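Local coordinates for uncharacterized protein DUF1234 (Pectobacterium atrosepticum SCRI1043, PDB 3BDV) that is uncharacterised but adopts the alpha/beta-hydrolase fold, binds calcium and is probably a serine hydrolase, at residues A[27-30]-A[31-35]. Numbering follows the deposited sequence.
Sequences RDSD and DEHWQ
In Ser29, OG stands beside the backbone N and opposite the carbonyl carbon (chi1 -68°), while CG of His33 is turned away from its own backbone N (chi1 -169°); together these torsions lay the hydroxymethyl group over one face of the imidazole. Ser29 CB lies 3.7 Å from the centroid of the His33 ring, a CH-pi contact, and OG sits above the middle of the ring. From there Ser29 OG donates a short hydrogen bond, 2.6 Å, to Gln35 OE1, and it approaches in the plane of the amide. Gln35 reaches it with an extended chain beyond CG, and its NE2 is in turn bonded to Val23 O, which fixes the rotation of the buried amide.

His33 is the N-cap of the following helix. Its ND1 accepts from Gln35 N at 3.1 Å, nearly in the ring plane, so this bond helps to hold the imidazole against Ser29, while Trp34 CD1 covers the opposite face near the rim. Before it, Asp30 to His33 form a type I beta turn, closed by His33 N to Asp30 O at 3.1 Å. Asp30 CG stands between its backbone N and carbonyl carbon (chi1 65°), which folds OD1 back over the turn to 3.4 Å from His33 CB, and OD1 takes a weak bond from Glu32 N. A water donates to both Ser29 O and Asp31 OD1, joining the two.

The turn carries the chain from the loop after strand 19-23 into helix 34-41, where Ser36 OG bonds to Asp30 O. Arg47 NH2, in edge strand 46-47, makes a salt bridge to Asp28 OD1 and a hydrogen bond to Ser29 O. The His33 and Trp34 rings both meet His81 edge-to-face and Gln35 touches the same residue, at the end of strand 76-81, where Gly80, Ser82 and Gly84 probably form the nucleophile elbow.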
ATOM      1  N   ARG A  27      14.461   0.385   3.779  1.00 20.67           N
ATOM      2  CA  ARG A  27      15.483  -0.079   2.836  1.00 22.39           C
ATOM      3  C   ARG A  27      15.028  -0.064   1.380  1.00 23.39           C
ATOM      4  O   ARG A  27      15.780  -0.487   0.521  1.00 22.15           O
ATOM      5  CB  ARG A  27      16.027  -1.488   3.175  1.00 23.45           C
ATOM      6  CG  ARG A  27      16.416  -1.664   4.634  1.00 25.80           C
ATOM      7  CD  ARG A  27      17.254  -2.908   4.844  1.00 25.57           C
ATOM      8  NE  ARG A  27      17.592  -3.043   6.257  1.00 28.08           N
ATOM      9  CZ  ARG A  27      16.797  -3.610   7.169  1.00 31.20           C
ATOM     10  NH1 ARG A  27      15.642  -4.165   6.827  1.00 29.51           N
ATOM     11  NH2 ARG A  27      17.180  -3.657   8.424  1.00 33.40           N
ATOM     12  N   ASP A  28      13.814   0.403   1.122  1.00 22.29           N
ATOM     13  CA  ASP A  28      13.196   0.382  -0.209  1.00 22.66           C
ATOM     14  C   ASP A  28      12.772  -1.033  -0.600  1.00 23.42           C
ATOM     15  O   ASP A  28      13.138  -2.008   0.039  1.00 25.37           O
ATOM     16  CB  ASP A  28      14.136   0.962  -1.260  1.00 22.20           C
ATOM     17  CG  ASP A  28      13.405   1.641  -2.405  1.00 24.18           C
ATOM     18  OD1 ASP A  28      12.150   1.587  -2.483  1.00 22.50           O
ATOM     19  OD2 ASP A  28      14.093   2.242  -3.234  1.00 25.92           O
ATOM     20  N   SER A  29      12.031  -1.152  -1.682  1.00 23.27           N
ATOM     21  CA  SER A  29      11.656  -2.445  -2.192  1.00 23.19           C
ATOM     22  C   SER A  29      12.633  -2.879  -3.253  1.00 22.63           C
ATOM     23  O   SER A  29      12.810  -2.213  -4.271  1.00 24.20           O
ATOM     24  CB  SER A  29      10.250  -2.381  -2.757  1.00 25.62           C
ATOM     25  OG  SER A  29       9.352  -2.173  -1.684  1.00 24.43           O
ATOM     26  N   ASP A  30      13.256  -4.024  -3.018  1.00 23.42           N
ATOM     27  CA  ASP A  30      14.281  -4.500  -3.923  1.00 26.86           C
ATOM     28  C   ASP A  30      13.689  -5.042  -5.242  1.00 27.79           C
ATOM     29  O   ASP A  30      12.477  -5.043  -5.470  1.00 27.04           O
ATOM     30  CB  ASP A  30      15.170  -5.530  -3.206  1.00 26.75           C
ATOM     31  CG  ASP A  30      14.417  -6.809  -2.820  1.00 32.60           C
ATOM     32  OD1 ASP A  30      13.337  -7.049  -3.363  1.00 43.62           O
ATOM     33  OD2 ASP A  30      14.918  -7.581  -1.974  1.00 41.61           O
ATOM     34  N   ASP A  31      14.559  -5.482  -6.129  1.00 25.78           N
ATOM     35  CA  ASP A  31      14.138  -5.805  -7.479  1.00 27.41           C
ATOM     36  C   ASP A  31      13.122  -6.913  -7.578  1.00 24.37           C
ATOM     37  O   ASP A  31      12.318  -6.902  -8.503  1.00 25.83           O
ATOM     38  CB  ASP A  31      15.343  -6.126  -8.367  1.00 29.49           C
ATOM     39  CG  ASP A  31      15.938  -4.885  -8.990  1.00 40.33           C
ATOM     40  OD1 ASP A  31      15.211  -3.869  -9.090  1.00 46.90           O
ATOM     41  OD2 ASP A  31      17.125  -4.911  -9.386  1.00 48.45           O
ATOM     42  N   GLU A  32      13.146  -7.855  -6.639  1.00 23.58           N
ATOM     43  CA  GLU A  32      12.229  -8.998  -6.670  1.00 21.57           C
ATOM     44  C   GLU A  32      10.991  -8.833  -5.825  1.00 20.79           C
ATOM     45  O   GLU A  32      10.154  -9.721  -5.786  1.00 23.40           O
ATOM     46  CB  GLU A  32      12.939 -10.274  -6.287  1.00 22.34           C
ATOM     47  CG  GLU A  32      13.682 -10.942  -7.503  1.00 33.72           C
ATOM     48  CD  GLU A  32      12.758 -11.224  -8.724  1.00 43.07           C
ATOM     49  OE1 GLU A  32      11.632 -11.781  -8.568  1.00 44.06           O
ATOM     50  OE2 GLU A  32      13.173 -10.872  -9.858  1.00 53.18           O
ATOM     51  N   HIS A  33      10.895  -7.695  -5.146  1.00 21.37           N
ATOM     52  CA  HIS A  33       9.744  -7.350  -4.335  1.00 20.92           C
ATOM     53  C   HIS A  33       8.564  -7.041  -5.251  1.00 21.75           C
ATOM     54  O   HIS A  33       8.734  -6.489  -6.345  1.00 21.57           O
ATOM     55  CB  HIS A  33      10.114  -6.117  -3.501  1.00 22.44           C
ATOM     56  CG  HIS A  33       9.153  -5.766  -2.422  1.00 24.25           C
ATOM     57  ND1 HIS A  33       7.991  -5.049  -2.650  1.00 19.74           N
ATOM     58  CD2 HIS A  33       9.254  -5.898  -1.079  1.00 25.80           C
ATOM     59  CE1 HIS A  33       7.391  -4.829  -1.495  1.00 21.11           C
ATOM     60  NE2 HIS A  33       8.133  -5.338  -0.528  1.00 21.17           N
ATOM     61  N   TRP A  34       7.378  -7.433  -4.811  1.00 21.79           N
ATOM     62  CA  TRP A  34       6.145  -7.180  -5.555  1.00 19.93           C
ATOM     63  C   TRP A  34       5.969  -5.749  -6.016  1.00 18.53           C
ATOM     64  O   TRP A  34       5.479  -5.523  -7.100  1.00 20.05           O
ATOM     65  CB  TRP A  34       4.898  -7.649  -4.777  1.00 19.85           C
ATOM     66  CG  TRP A  34       4.698  -7.041  -3.418  1.00 19.75           C
ATOM     67  CD1 TRP A  34       5.193  -7.516  -2.222  1.00 21.98           C
ATOM     68  CD2 TRP A  34       3.862  -5.929  -3.078  1.00 16.49           C
ATOM     69  NE1 TRP A  34       4.805  -6.726  -1.194  1.00 23.79           N
ATOM     70  CE2 TRP A  34       4.001  -5.725  -1.683  1.00 20.68           C
ATOM     71  CE3 TRP A  34       3.103  -5.014  -3.825  1.00 20.96           C
ATOM     72  CZ2 TRP A  34       3.359  -4.688  -1.020  1.00 18.76           C
ATOM     73  CZ3 TRP A  34       2.479  -3.983  -3.157  1.00 16.53           C
ATOM     74  CH2 TRP A  34       2.601  -3.857  -1.757  1.00 21.04           C
ATOM     75  N   GLN A  35       6.317  -4.765  -5.211  1.00 20.50           N
ATOM     76  CA  GLN A  35       6.176  -3.381  -5.678  1.00 19.75           C
ATOM     77  C   GLN A  35       7.055  -3.104  -6.908  1.00 19.58           C
ATOM     78  O   GLN A  35       6.649  -2.371  -7.819  1.00 20.14           O
ATOM     79  CB  GLN A  35       6.485  -2.411  -4.555  1.00 21.87           C
ATOM     80  CG  GLN A  35       5.369  -2.324  -3.533  1.00 21.68           C
ATOM     81  CD  GLN A  35       5.713  -1.398  -2.383  1.00 22.33           C
ATOM     82  OE1 GLN A  35       6.855  -1.374  -1.949  1.00 25.75           O
ATOM     83  NE2 GLN A  35       4.739  -0.646  -1.882  1.00 16.71           N
TER
HETATM   84  O   HOH W   1      14.131  -1.805  -7.001  1.00 48.62           O